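Local coordinates for protein thiosulfate sulfurtransferase YnjE (Escherichia coli K-12, PDB 3IPP) that catalyses the transfer of sulfur from thiosulfate to cyanide, giving thiocyanate and sulfite, as a periplasmic enzyme built from three rhodanese domains, at residues 363-368 with 388-393; 182-187 with 393-398; 34-39 with 140-145; 122-127 with 231-236. All blocks are in the same frame, centred on the assembly; numbering follows the deposited sequence.

Contact 1 of 4, residues 363-368 with 388-393. With NA (sodium ion), chain G; PO4 (phosphate ion), chain C.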
loop_
_atom_site.group_PDB
_atom_site.type_symbol
_atom_site.label_atom_id
_atom_site.label_comp_id
_atom_site.label_asym_id
_atom_site.label_seq_id
_atom_site.Cartn_x
_atom_site.Cartn_y
_atom_site.Cartn_z
ATOM N N SER A 363 -10.790 -10.810 2.761
ATOM C CA SER A 363 -9.540 -11.514 2.839
ATOM C C SER A 363 -8.905 -11.499 1.463
ATOM O O SER A 363 -9.618 -11.751 0.437
ATOM C CB SER A 363 -9.743 -12.965 3.301
ATOM O OG SER A 363 -8.498 -13.541 3.660
ATOM N N PHE A 364 -7.594 -11.175 1.441
ATOM C CA PHE A 364 -6.815 -11.063 0.220
ATOM C C PHE A 364 -5.976 -12.321 0.033
ATOM O O PHE A 364 -5.412 -12.834 1.016
ATOM C CB PHE A 364 -5.869 -9.838 0.294
ATOM C CG PHE A 364 -6.583 -8.529 0.528
ATOM C CD1 PHE A 364 -7.178 -7.846 -0.538
ATOM C CD2 PHE A 364 -6.671 -7.988 1.809
ATOM C CE1 PHE A 364 -7.867 -6.645 -0.360
ATOM C CE2 PHE A 364 -7.356 -6.764 2.032
ATOM C CZ PHE A 364 -7.964 -6.085 0.951
ATOM N N TYR A 365 -5.823 -12.788 -1.208
ATOM C CA TYR A 365 -4.862 -13.851 -1.488
ATOM C C TYR A 365 -4.273 -13.628 -2.870
ATOM O O TYR A 365 -4.783 -12.822 -3.609
ATOM C CB TYR A 365 -5.577 -15.219 -1.458
ATOM C CG TYR A 365 -6.425 -15.451 -2.683
ATOM C CD1 TYR A 365 -7.722 -14.990 -2.741
ATOM C CD2 TYR A 365 -5.886 -16.072 -3.811
ATOM C CE1 TYR A 365 -8.494 -15.161 -3.914
ATOM C CE2 TYR A 365 -6.641 -16.283 -4.958
ATOM C CZ TYR A 365 -7.928 -15.822 -4.982
ATOM O OH TYR A 365 -8.646 -16.009 -6.090
ATOM N N CYS A 366 -3.247 -14.392 -3.239
ATOM C CA CYS A 366 -2.637 -14.314 -4.540
ATOM C C CYS A 366 -1.996 -15.657 -4.740
ATOM O O CYS A 366 -2.648 -16.677 -4.583
ATOM C CB CYS A 366 -1.549 -13.232 -4.587
ATOM S SG CYS A 366 -0.360 -13.359 -3.275
ATOM N N GLY A 367 -0.708 -15.664 -5.088
ATOM C CA GLY A 367 0.007 -16.912 -5.397
ATOM C C GLY A 367 0.329 -17.565 -4.083
ATOM O O GLY A 367 -0.249 -18.645 -3.719
ATOM N N THR A 368 1.225 -16.927 -3.331
ATOM C CA THR A 368 1.499 -17.435 -2.002
ATOM C C THR A 368 1.344 -16.429 -0.887
ATOM O O THR A 368 1.597 -16.747 0.278
ATOM C CB THR A 368 2.879 -18.114 -1.918
ATOM O OG1 THR A 368 3.911 -17.122 -2.061
ATOM C CG2 THR A 368 3.017 -19.222 -2.989
ATOM N N SER A 388 -7.801 -9.589 6.284
ATOM C CA SER A 388 -6.957 -10.717 6.604
ATOM C C SER A 388 -6.325 -11.141 5.301
ATOM O O SER A 388 -6.651 -10.599 4.242
ATOM C CB SER A 388 -7.790 -11.891 7.167
ATOM O OG SER A 388 -8.704 -12.356 6.177
ATOM N N VAL A 389 -5.400 -12.092 5.403
ATOM C CA VAL A 389 -4.799 -12.730 4.235
ATOM C C VAL A 389 -5.087 -14.211 4.278
ATOM O O VAL A 389 -4.960 -14.845 5.316
ATOM C CB VAL A 389 -3.286 -12.481 4.189
ATOM C CG1 VAL A 389 -2.612 -13.376 3.137
ATOM C CG2 VAL A 389 -3.033 -10.997 3.945
ATOM N N TYR A 390 -5.534 -14.744 3.146
ATOM C CA TYR A 390 -5.698 -16.172 3.012
ATOM C C TYR A 390 -4.380 -16.738 2.483
ATOM O O TYR A 390 -4.117 -16.733 1.297
ATOM C CB TYR A 390 -6.911 -16.538 2.168
ATOM C CG TYR A 390 -6.791 -17.914 1.592
ATOM C CD1 TYR A 390 -6.405 -19.000 2.401
ATOM C CD2 TYR A 390 -7.034 -18.145 0.228
ATOM C CE1 TYR A 390 -6.260 -20.292 1.856
ATOM C CE2 TYR A 390 -6.905 -19.452 -0.335
ATOM C CZ TYR A 390 -6.517 -20.506 0.495
ATOM O OH TYR A 390 -6.349 -21.760 -0.025
ATOM N N ASP A 391 -3.564 -17.204 3.415
ATOM C CA ASP A 391 -2.182 -17.573 3.190
ATOM C C ASP A 391 -1.958 -18.504 2.000
ATOM O O ASP A 391 -1.144 -18.220 1.082
ATOM C CB ASP A 391 -1.628 -18.156 4.516
ATOM C CG ASP A 391 -0.112 -18.127 4.601
ATOM O OD1 ASP A 391 0.579 -17.731 3.635
ATOM O OD2 ASP A 391 0.416 -18.500 5.663
ATOM N N GLY A 392 -2.630 -19.646 2.020
ATOM C CA GLY A 392 -2.493 -20.660 0.971
ATOM C C GLY A 392 -2.683 -20.208 -0.472
ATOM O O GLY A 392 -2.006 -20.737 -1.385
ATOM N N GLY A 393 -3.616 -19.284 -0.707
ATOM C CA GLY A 393 -3.767 -18.665 -2.031
ATOM C C GLY A 393 -4.019 -19.705 -3.111
ATOM O O GLY A 393 -4.519 -20.799 -2.819
HETATM NA NA NA G . 1.097 -18.812 1.428
HETATM P P PO4 C . 3.538 -14.134 -4.065
HETATM O O1 PO4 C . 3.138 -15.255 -4.977
HETATM O O2 PO4 C . 2.693 -12.890 -4.322
HETATM O O3 PO4 C . 3.311 -14.611 -2.643
HETATM O O4 PO4 C . 5.013 -13.888 -4.366
HETATM O O HOH W 1 -2.054 -15.952 -0.822
HETATM O O HOH W 2 0.663 -20.249 -0.353
#
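S363 and S388 sit side by side on neighbouring parallel strands, 361-365 and 387-390, the two ends of a beta-alpha-beta unit whose crossover is helix 370-381, in the third rhodanese domain. Packing is tight here. F364 N donates to S388 O (3.0 Å, 166° at the hydrogen), and Y390 N returns the bond to F364 O at 2.9 Å. On one face the hydroxyls S363 OG and S388 OG hydrogen-bond at 2.8 Å; on the other F364 and V389 pack under the helix. Beyond F364 the strands part. Y365 CB rests on Y390 CD2 (3.7 Å), and a water fills the widening gap, accepting from C366 N and donating to Y390 O. The looser end is polar and holds ions. C366, the catalytic cysteine, which forms the persulfide intermediate but carries no extra sulfur here, starts the loop, its SG 3.3 Å from phosphate O2. That phosphate, probably from the crystallisation liquor, is bound by the amides of W370 and R371. T368 O and D391 O lie 3.2 Å apart because both bind the sodium ion. T368 OG1, set between its backbone N and carbonyl carbon (chi1 68°), donates to phosphate O3 at 2.6 Å.

Contact 2 of 4, residues 182-187 with 393-398. With NA (sodium ion), chain G.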
loop_
_atom_site.group_PDB
_atom_site.type_symbol
_atom_site.label_atom_id
_atom_site.label_comp_id
_atom_site.label_asym_id
_atom_site.label_seq_id
_atom_site.Cartn_x
_atom_site.Cartn_y
_atom_site.Cartn_z
ATOM N N PRO A 182 6.067 -26.527 2.999
ATOM C CA PRO A 182 5.643 -27.002 1.672
ATOM C C PRO A 182 4.703 -26.078 0.884
ATOM O O PRO A 182 4.722 -26.103 -0.362
ATOM C CB PRO A 182 4.970 -28.354 1.982
ATOM C CG PRO A 182 4.446 -28.234 3.403
ATOM C CD PRO A 182 5.232 -27.103 4.081
ATOM N N LEU A 183 3.915 -25.262 1.595
ATOM C CA LEU A 183 2.917 -24.383 0.960
ATOM C C LEU A 183 3.282 -22.913 0.839
ATOM O O LEU A 183 2.498 -22.151 0.304
ATOM C CB LEU A 183 1.603 -24.480 1.714
ATOM C CG LEU A 183 0.669 -25.641 1.411
ATOM C CD1 LEU A 183 -0.503 -25.518 2.388
ATOM C CD2 LEU A 183 0.195 -25.597 -0.074
ATOM N N TRP A 184 4.462 -22.525 1.316
ATOM C CA TRP A 184 4.859 -21.133 1.442
ATOM C C TRP A 184 3.872 -20.354 2.305
ATOM O O TRP A 184 3.488 -19.198 2.044
ATOM C CB TRP A 184 5.177 -20.503 0.069
ATOM C CG TRP A 184 6.425 -21.140 -0.483
ATOM C CD1 TRP A 184 6.494 -22.029 -1.519
ATOM C CD2 TRP A 184 7.777 -21.029 0.043
ATOM N NE1 TRP A 184 7.800 -22.456 -1.690
ATOM C CE2 TRP A 184 8.607 -21.854 -0.759
ATOM C CE3 TRP A 184 8.359 -20.315 1.105
ATOM C CZ2 TRP A 184 10.009 -21.987 -0.535
ATOM C CZ3 TRP A 184 9.766 -20.439 1.331
ATOM C CH2 TRP A 184 10.567 -21.266 0.504
ATOM N N ASN A 185 3.416 -21.049 3.322
ATOM C CA ASN A 185 2.626 -20.440 4.350
ATOM C C ASN A 185 3.568 -20.033 5.465
ATOM O O ASN A 185 4.706 -20.495 5.514
ATOM C CB ASN A 185 1.529 -21.402 4.833
ATOM C CG ASN A 185 0.277 -21.310 3.984
ATOM O OD1 ASN A 185 0.235 -20.560 3.019
ATOM N ND2 ASN A 185 -0.755 -22.072 4.341
ATOM N N LYS A 186 3.090 -19.159 6.346
ATOM C CA LYS A 186 3.910 -18.700 7.456
ATOM C C LYS A 186 4.332 -19.905 8.294
ATOM O O LYS A 186 3.620 -20.892 8.374
ATOM C CB LYS A 186 3.164 -17.684 8.310
ATOM C CG LYS A 186 2.004 -18.255 9.042
ATOM C CD LYS A 186 1.311 -17.203 9.868
ATOM C CE LYS A 186 -0.145 -17.678 10.177
ATOM N NZ LYS A 186 -0.250 -18.944 11.003
ATOM N N VAL A 187 5.494 -19.790 8.915
ATOM C CA VAL A 187 5.997 -20.770 9.842
ATOM C C VAL A 187 5.157 -20.753 11.144
ATOM O O VAL A 187 4.236 -19.918 11.313
ATOM C CB VAL A 187 7.514 -20.524 10.102
ATOM C CG1 VAL A 187 8.332 -20.586 8.778
ATOM C CG2 VAL A 187 7.746 -19.172 10.829
ATOM N N GLY A 393 -3.616 -19.284 -0.707
ATOM C CA GLY A 393 -3.767 -18.665 -2.031
ATOM C C GLY A 393 -4.019 -19.705 -3.111
ATOM O O GLY A 393 -4.519 -20.799 -2.819
ATOM N N TRP A 394 -3.675 -19.386 -4.354
ATOM C CA TRP A 394 -3.967 -20.260 -5.481
ATOM C C TRP A 394 -3.151 -21.530 -5.390
ATOM O O TRP A 394 -3.555 -22.572 -5.844
ATOM C CB TRP A 394 -3.685 -19.537 -6.790
ATOM C CG TRP A 394 -3.809 -20.401 -8.010
ATOM C CD1 TRP A 394 -2.800 -20.821 -8.817
ATOM C CD2 TRP A 394 -5.017 -21.008 -8.533
ATOM N NE1 TRP A 394 -3.293 -21.620 -9.817
ATOM C CE2 TRP A 394 -4.643 -21.750 -9.679
ATOM C CE3 TRP A 394 -6.376 -20.996 -8.137
ATOM C CZ2 TRP A 394 -5.559 -22.493 -10.426
ATOM C CZ3 TRP A 394 -7.304 -21.691 -8.919
ATOM C CH2 TRP A 394 -6.888 -22.448 -10.032
ATOM N N TYR A 395 -1.964 -21.444 -4.819
ATOM C CA TYR A 395 -1.114 -22.623 -4.672
ATOM C C TYR A 395 -1.827 -23.708 -3.853
ATOM O O TYR A 395 -1.907 -24.849 -4.296
ATOM C CB TYR A 395 0.219 -22.194 -4.045
ATOM C CG TYR A 395 1.344 -23.192 -4.081
ATOM C CD1 TYR A 395 1.449 -24.161 -5.096
ATOM C CD2 TYR A 395 2.324 -23.145 -3.104
ATOM C CE1 TYR A 395 2.512 -25.082 -5.100
ATOM C CE2 TYR A 395 3.374 -24.047 -3.085
ATOM C CZ TYR A 395 3.473 -25.008 -4.076
ATOM O OH TYR A 395 4.532 -25.874 -3.994
ATOM N N GLU A 396 -2.390 -23.353 -2.700
ATOM C CA GLU A 396 -3.129 -24.340 -1.936
ATOM C C GLU A 396 -4.482 -24.661 -2.570
ATOM O O GLU A 396 -4.856 -25.818 -2.664
ATOM C CB GLU A 396 -3.293 -23.934 -0.476
ATOM C CG GLU A 396 -4.010 -24.956 0.347
ATOM C CD GLU A 396 -4.388 -24.441 1.733
ATOM O OE1 GLU A 396 -4.708 -23.243 1.894
ATOM O OE2 GLU A 396 -4.359 -25.245 2.697
ATOM N N TRP A 397 -5.225 -23.668 -2.991
ATOM C CA TRP A 397 -6.515 -23.937 -3.596
ATOM C C TRP A 397 -6.464 -24.979 -4.704
ATOM O O TRP A 397 -7.187 -26.006 -4.668
ATOM C CB TRP A 397 -7.153 -22.667 -4.117
ATOM C CG TRP A 397 -8.607 -22.835 -4.473
ATOM C CD1 TRP A 397 -9.120 -23.152 -5.703
ATOM C CD2 TRP A 397 -9.740 -22.627 -3.615
ATOM N NE1 TRP A 397 -10.483 -23.189 -5.654
ATOM C CE2 TRP A 397 -10.904 -22.839 -4.406
ATOM C CE3 TRP A 397 -9.888 -22.253 -2.266
ATOM C CZ2 TRP A 397 -12.224 -22.725 -3.888
ATOM C CZ3 TRP A 397 -11.193 -22.147 -1.736
ATOM C CH2 TRP A 397 -12.348 -22.364 -2.566
ATOM N N SER A 398 -5.619 -24.720 -5.693
ATOM C CA SER A 398 -5.554 -25.614 -6.877
ATOM C C SER A 398 -4.845 -26.974 -6.644
ATOM O O SER A 398 -4.765 -27.765 -7.565
ATOM C CB SER A 398 -4.936 -24.888 -8.063
ATOM O OG SER A 398 -3.646 -24.427 -7.733
HETATM NA NA NA G . 1.097 -18.812 1.428
HETATM O O HOH W 2 0.663 -20.249 -0.353
HETATM O O HOH W 3 -3.790 -21.396 4.157
#
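L183 and Y395, with E396 beside them, carry this join between the second and third rhodanese domains. The ring of Y395 reaches the backbone of the 182-187 loop because its CG stands anti to the backbone N (chi1 -167°). L183 O lies at the ring edge, near its plane, 3.6 Å from Y395 CD2. Y395 CE2 comes to the edge of the W184 indole, 4.0 Å from W184 CD1. L183 itself spreads over the first turn of helix 393-397: its CD2 sits 3.9 Å from E396 CB, while its CD1 runs along the extended glutamate chain as far as OE2. The polar end of E396 is engaged through OE1, which accepts from Y390 OH and from a water that accepts from N185 ND2. W184 O and N185 OD1 each bind the sodium ion at 2.5 Å. A second water, itself a sodium ligand, donates to L183 O at 2.7 Å. The segments thus meet directly by van der Waals packing; the polar link is a water between N185 and E396, while the sodium ion ties 182-187 to T368 and D391, consistent with the ion helping to hold the two domains together.

Contact 3 of 4, residues 34-39 with 140-145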
loop_
_atom_site.group_PDB
_atom_site.type_symbol
_atom_site.label_atom_id
_atom_site.label_comp_id
_atom_site.label_asym_id
_atom_site.label_seq_id
_atom_site.Cartn_x
_atom_site.Cartn_y
_atom_site.Cartn_z
ATOM N N GLY A 34 -2.217 12.513 4.721
ATOM C CA GLY A 34 -2.384 12.932 6.103
ATOM C C GLY A 34 -1.139 13.441 6.809
ATOM O O GLY A 34 -1.262 14.109 7.816
ATOM N N TRP A 35 0.056 13.136 6.325
ATOM C CA TRP A 35 1.251 13.652 7.031
ATOM C C TRP A 35 1.325 15.196 6.967
ATOM O O TRP A 35 1.252 15.774 5.868
ATOM C CB TRP A 35 2.543 13.061 6.467
ATOM C CG TRP A 35 2.741 11.595 6.722
ATOM C CD1 TRP A 35 2.533 10.583 5.834
ATOM C CD2 TRP A 35 3.236 10.976 7.926
ATOM N NE1 TRP A 35 2.850 9.368 6.403
ATOM C CE2 TRP A 35 3.262 9.568 7.693
ATOM C CE3 TRP A 35 3.654 11.466 9.180
ATOM C CZ2 TRP A 35 3.710 8.642 8.664
ATOM C CZ3 TRP A 35 4.095 10.543 10.156
ATOM C CH2 TRP A 35 4.111 9.143 9.892
ATOM N N PRO A 36 1.441 15.864 8.145
ATOM C CA PRO A 36 1.610 17.328 8.199
ATOM C C PRO A 36 2.895 17.754 7.521
ATOM O O PRO A 36 3.844 17.004 7.485
ATOM C CB PRO A 36 1.682 17.626 9.710
ATOM C CG PRO A 36 0.950 16.468 10.363
ATOM C CD PRO A 36 1.312 15.283 9.502
ATOM N N GLN A 37 2.921 18.959 6.980
ATOM C CA GLN A 37 4.138 19.476 6.348
ATOM C C GLN A 37 5.058 20.150 7.367
ATOM O O GLN A 37 6.282 20.206 7.172
ATOM C CB GLN A 37 3.798 20.409 5.203
ATOM C CG GLN A 37 2.701 19.849 4.297
ATOM C CD GLN A 37 2.202 20.890 3.330
ATOM O OE1 GLN A 37 2.878 21.182 2.332
ATOM N NE2 GLN A 37 1.021 21.478 3.625
ATOM N N THR A 38 4.480 20.640 8.458
ATOM C CA THR A 38 5.290 21.038 9.608
ATOM C C THR A 38 4.659 20.377 10.816
ATOM O O THR A 38 3.486 19.984 10.767
ATOM C CB THR A 38 5.302 22.580 9.820
ATOM O OG1 THR A 38 3.997 23.044 10.237
ATOM C CG2 THR A 38 5.786 23.318 8.534
ATOM N N LEU A 39 5.412 20.249 11.898
ATOM C CA LEU A 39 4.863 19.718 13.136
ATOM C C LEU A 39 3.541 20.430 13.450
ATOM O O LEU A 39 3.448 21.652 13.308
ATOM C CB LEU A 39 5.894 19.902 14.264
ATOM C CG LEU A 39 5.886 19.077 15.569
ATOM C CD1 LEU A 39 5.589 17.585 15.344
ATOM C CD2 LEU A 39 7.229 19.300 16.322
ATOM N N GLU A 140 11.423 15.748 17.042
ATOM C CA GLU A 140 10.016 15.531 17.356
ATOM C C GLU A 140 9.271 15.375 16.046
ATOM O O GLU A 140 9.461 16.180 15.160
ATOM C CB GLU A 140 9.442 16.685 18.125
ATOM C CG GLU A 140 8.086 16.376 18.654
ATOM C CD GLU A 140 7.624 17.412 19.669
ATOM O OE1 GLU A 140 6.403 17.758 19.588
ATOM O OE2 GLU A 140 8.467 17.847 20.527
ATOM N N VAL A 141 8.490 14.304 15.901
ATOM C CA VAL A 141 7.763 14.050 14.655
ATOM C C VAL A 141 6.339 13.657 14.963
ATOM O O VAL A 141 6.016 13.286 16.091
ATOM C CB VAL A 141 8.439 12.985 13.734
ATOM C CG1 VAL A 141 9.812 13.449 13.311
ATOM C CG2 VAL A 141 8.504 11.623 14.402
ATOM N N THR A 142 5.482 13.809 13.975
ATOM C CA THR A 142 4.092 13.418 14.109
ATOM C C THR A 142 4.057 11.896 14.283
ATOM O O THR A 142 4.845 11.190 13.628
ATOM C CB THR A 142 3.319 13.803 12.840
ATOM O OG1 THR A 142 3.345 15.230 12.670
ATOM C CG2 THR A 142 1.851 13.317 12.903
ATOM N N ALA A 143 3.144 11.409 15.138
ATOM C CA ALA A 143 2.884 9.972 15.317
ATOM C C ALA A 143 4.172 9.239 15.720
ATOM O O ALA A 143 4.520 8.214 15.151
ATOM C CB ALA A 143 2.269 9.348 14.025
ATOM N N LYS A 144 4.919 9.813 16.660
ATOM C CA LYS A 144 6.209 9.230 17.070
ATOM C C LYS A 144 5.945 7.835 17.684
ATOM O O LYS A 144 4.959 7.673 18.395
ATOM C CB LYS A 144 6.921 10.179 18.051
ATOM C CG LYS A 144 8.094 9.583 18.818
ATOM C CD LYS A 144 9.115 10.626 19.229
ATOM C CE LYS A 144 10.028 10.091 20.316
ATOM N NZ LYS A 144 11.210 10.984 20.409
ATOM N N PRO A 145 6.789 6.812 17.384
ATOM C CA PRO A 145 6.631 5.546 18.127
ATOM C C PRO A 145 6.496 5.796 19.632
ATOM O O PRO A 145 7.178 6.703 20.206
ATOM C CB PRO A 145 7.935 4.794 17.844
ATOM C CG PRO A 145 8.376 5.309 16.525
ATOM C CD PRO A 145 7.841 6.716 16.357
#
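L39 reaches over to E140 and V141 with its two methyls, while P36 and W35 deal with T142. The tryptophan side chain is the one to trace. W35 CB does not itself point at the 140-145 loop; with CG anti to the carbonyl carbon (chi1 -68°) the indole is brought round to it. On the pyrrole side, NE1 donates to L126 O. The six-membered ring goes the other way, and its far corner makes the contact: T142 O lies in the ring plane at the edge, 3.6 Å from W35 CZ3, and A143 CB is 4.4 Å from the same atom. The hydrogen bond to T142 O comes from W131 NE1, and the W131, Y128 and F123 rings meet the W35 indole. The P36 ring meets the T142 side chain through CG, 3.5 Å from T142 OG1. At the outer end L39 CD1 touches the V141–T142 peptide, while CD2 lies 3.8 Å from E140 CG, the two side chains crossing at about a right angle. This is loop-to-loop packing, away from the active site, joining the loop after helix 29-33 in the first rhodanese domain to the one leading into strand 149-155 in the second.

Contact 4 of 4, residues 122-127 with 231-236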
loop_
_atom_site.group_PDB
_atom_site.type_symbol
_atom_site.label_atom_id
_atom_site.label_comp_id
_atom_site.label_asym_id
_atom_site.label_seq_id
_atom_site.Cartn_x
_atom_site.Cartn_y
_atom_site.Cartn_z
ATOM N N HIS A 122 -5.272 5.820 8.767
ATOM C CA HIS A 122 -4.021 5.506 9.479
ATOM C C HIS A 122 -2.804 5.771 8.575
ATOM O O HIS A 122 -1.979 4.885 8.289
ATOM C CB HIS A 122 -4.010 4.089 10.062
ATOM C CG HIS A 122 -5.061 3.867 11.102
ATOM N ND1 HIS A 122 -4.871 4.182 12.430
ATOM C CD2 HIS A 122 -6.328 3.378 11.007
ATOM C CE1 HIS A 122 -5.977 3.907 13.107
ATOM N NE2 HIS A 122 -6.876 3.429 12.267
ATOM N N PHE A 123 -2.711 7.009 8.113
ATOM C CA PHE A 123 -1.624 7.423 7.243
ATOM C C PHE A 123 -0.301 7.188 7.967
ATOM O O PHE A 123 0.708 6.944 7.318
ATOM C CB PHE A 123 -1.769 8.916 6.862
ATOM C CG PHE A 123 -1.591 9.831 8.022
ATOM C CD1 PHE A 123 -0.308 10.200 8.430
ATOM C CD2 PHE A 123 -2.699 10.280 8.738
ATOM C CE1 PHE A 123 -0.114 11.019 9.539
ATOM C CE2 PHE A 123 -2.548 11.094 9.867
ATOM C CZ PHE A 123 -1.247 11.482 10.262
ATOM N N GLU A 124 -0.303 7.221 9.298
ATOM C CA GLU A 124 0.960 7.079 10.035
ATOM C C GLU A 124 1.642 5.732 9.885
ATOM O O GLU A 124 2.776 5.544 10.345
ATOM C CB GLU A 124 0.814 7.469 11.528
ATOM C CG GLU A 124 0.165 6.462 12.486
ATOM C CD GLU A 124 -1.346 6.260 12.211
ATOM O OE1 GLU A 124 -1.977 7.151 11.558
ATOM O OE2 GLU A 124 -1.882 5.177 12.621
ATOM N N GLN A 125 0.939 4.794 9.258
ATOM C CA GLN A 125 1.424 3.404 9.065
ATOM C C GLN A 125 2.243 3.283 7.790
ATOM O O GLN A 125 2.950 2.291 7.621
ATOM C CB GLN A 125 0.249 2.433 8.978
ATOM C CG GLN A 125 -0.362 2.052 10.319
ATOM C CD GLN A 125 -1.726 1.419 10.169
ATOM O OE1 GLN A 125 -2.155 1.124 9.064
ATOM N NE2 GLN A 125 -2.417 1.194 11.286
ATOM N N LEU A 126 2.091 4.271 6.894
ATOM C CA LEU A 126 2.837 4.398 5.660
ATOM C C LEU A 126 3.767 5.602 5.800
ATOM O O LEU A 126 3.329 6.740 5.581
ATOM C CB LEU A 126 1.913 4.675 4.487
ATOM C CG LEU A 126 1.039 3.486 4.091
ATOM C CD1 LEU A 126 0.089 3.907 3.024
ATOM C CD2 LEU A 126 1.921 2.311 3.638
ATOM N N VAL A 127 5.013 5.357 6.219
ATOM C CA VAL A 127 5.950 6.452 6.467
ATOM C C VAL A 127 6.639 6.800 5.162
ATOM O O VAL A 127 6.508 6.074 4.141
ATOM C CB VAL A 127 6.997 6.114 7.595
ATOM C CG1 VAL A 127 6.275 5.564 8.822
ATOM C CG2 VAL A 127 8.092 5.140 7.095
ATOM N N ASP A 231 2.440 -2.137 16.618
ATOM C CA ASP A 231 2.742 -0.974 15.781
ATOM C C ASP A 231 3.747 -1.417 14.709
ATOM O O ASP A 231 4.950 -1.519 14.964
ATOM C CB ASP A 231 3.327 0.152 16.671
ATOM C CG ASP A 231 3.444 1.523 15.943
ATOM O OD1 ASP A 231 3.096 1.653 14.732
ATOM O OD2 ASP A 231 3.910 2.477 16.616
ATOM N N VAL A 232 3.228 -1.760 13.542
ATOM C CA VAL A 232 4.040 -2.168 12.412
ATOM C C VAL A 232 3.689 -1.205 11.297
ATOM O O VAL A 232 2.526 -0.892 11.086
ATOM C CB VAL A 232 3.733 -3.623 11.962
ATOM C CG1 VAL A 232 4.610 -4.047 10.761
ATOM C CG2 VAL A 232 3.880 -4.596 13.129
ATOM N N ARG A 233 4.724 -0.698 10.639
ATOM C CA ARG A 233 4.633 0.361 9.645
ATOM C C ARG A 233 5.486 -0.011 8.416
ATOM O O ARG A 233 6.442 -0.779 8.537
ATOM C CB ARG A 233 5.097 1.684 10.294
ATOM C CG ARG A 233 4.094 2.123 11.315
ATOM C CD ARG A 233 4.634 2.773 12.583
ATOM N NE ARG A 233 4.491 4.201 12.540
ATOM C CZ ARG A 233 4.218 5.032 13.551
ATOM N NH1 ARG A 233 4.010 4.625 14.787
ATOM N NH2 ARG A 233 4.156 6.340 13.274
ATOM N N LEU A 234 5.137 0.517 7.247
ATOM C CA LEU A 234 5.933 0.334 6.033
ATOM C C LEU A 234 6.522 1.676 5.542
ATOM O O LEU A 234 5.876 2.745 5.654
ATOM C CB LEU A 234 5.046 -0.196 4.927
ATOM C CG LEU A 234 4.356 -1.555 5.047
ATOM C CD1 LEU A 234 3.613 -1.811 3.753
ATOM C CD2 LEU A 234 5.408 -2.625 5.324
ATOM N N LEU A 235 7.715 1.626 4.956
ATOM C CA LEU A 235 8.209 2.745 4.152
ATOM C C LEU A 235 7.426 2.743 2.831
ATOM O O LEU A 235 7.548 1.810 2.024
ATOM C CB LEU A 235 9.704 2.615 3.897
ATOM C CG LEU A 235 10.398 3.728 3.104
ATOM C CD1 LEU A 235 10.129 5.143 3.696
ATOM C CD2 LEU A 235 11.897 3.454 2.976
ATOM N N ASP A 236 6.619 3.788 2.631
ATOM C CA ASP A 236 5.751 3.926 1.425
ATOM C C ASP A 236 6.641 3.969 0.192
ATOM O O ASP A 236 7.587 4.753 0.166
ATOM C CB ASP A 236 4.869 5.174 1.518
ATOM C CG ASP A 236 3.720 5.170 0.493
ATOM O OD1 ASP A 236 3.507 4.176 -0.275
ATOM O OD2 ASP A 236 3.001 6.182 0.474
#
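V127 bonds to the neighbouring strand through both its N and its O: N donates to L234 O at 2.8 Å, and O accepts from D236 N at 2.7 Å. One step earlier L234 N donates to Q125 O, also at 2.8 Å. Side chains fill in around this ladder. L126 CD2 packs on L234 CB on one face, and V127 CG2 meets L235 CD1 (4.0 Å) on the other. R233 goes back along the short 3-10 turn 123-125 that precedes the strand, where its NE makes a weak bond to E124 O. E124 crosses it at about a right angle, with the carboxylate and guanidinium planes 89° apart and E124 CG over one guanidinium face. These residues form a parallel pair in which 126-127 is an edge strand of the five-stranded sheet in the second rhodanese domain and 232-235 lies next to it, with 206-210 following. The second shell fixes the arginine. D231 OD2 uses its syn lone pair to accept from R233 NH1 at 2.8 Å, in the guanidinium plane, a salt bridge within 231-236, and T206 OG1 bonds to that carboxylate oxygen. R233 NH2 is bound to A143 O. E124 is bent at its second torsion (chi2 -68°), and its OE2 accepts from H122 ND1 in the plane of the imidazole. Farther out, L234 touches M377 and Q125 touches R380, both on helix 370-381 of the third domain, while D236 OD1 accepts from M341 N.

How the contacts relate
Contacts 1 and 2 are neighbours, centres about 8 Å apart, sharing G393, the sodium ion and one of its waters; D391 OD2 bonds to K186 N at 2.8 Å and W394 N to C366 O at 2.9 Å. Contact 1 holds the catalytic cysteine itself, and the side chain of Y395 in contact 2 lies about 9 Å from that of the cysteine. Contacts 3 and 4 form a second pair, centres about 12 Å apart, linked by A143 O to R233 NH2 (2.7 Å) and W35 NE1 to L126 O (2.8 Å). Of these, contact 4 is nearer to contact 1, centres about 21 Å apart; contact 3, on the opposite side of the chain's centre, is about 33 Å away centre to centre.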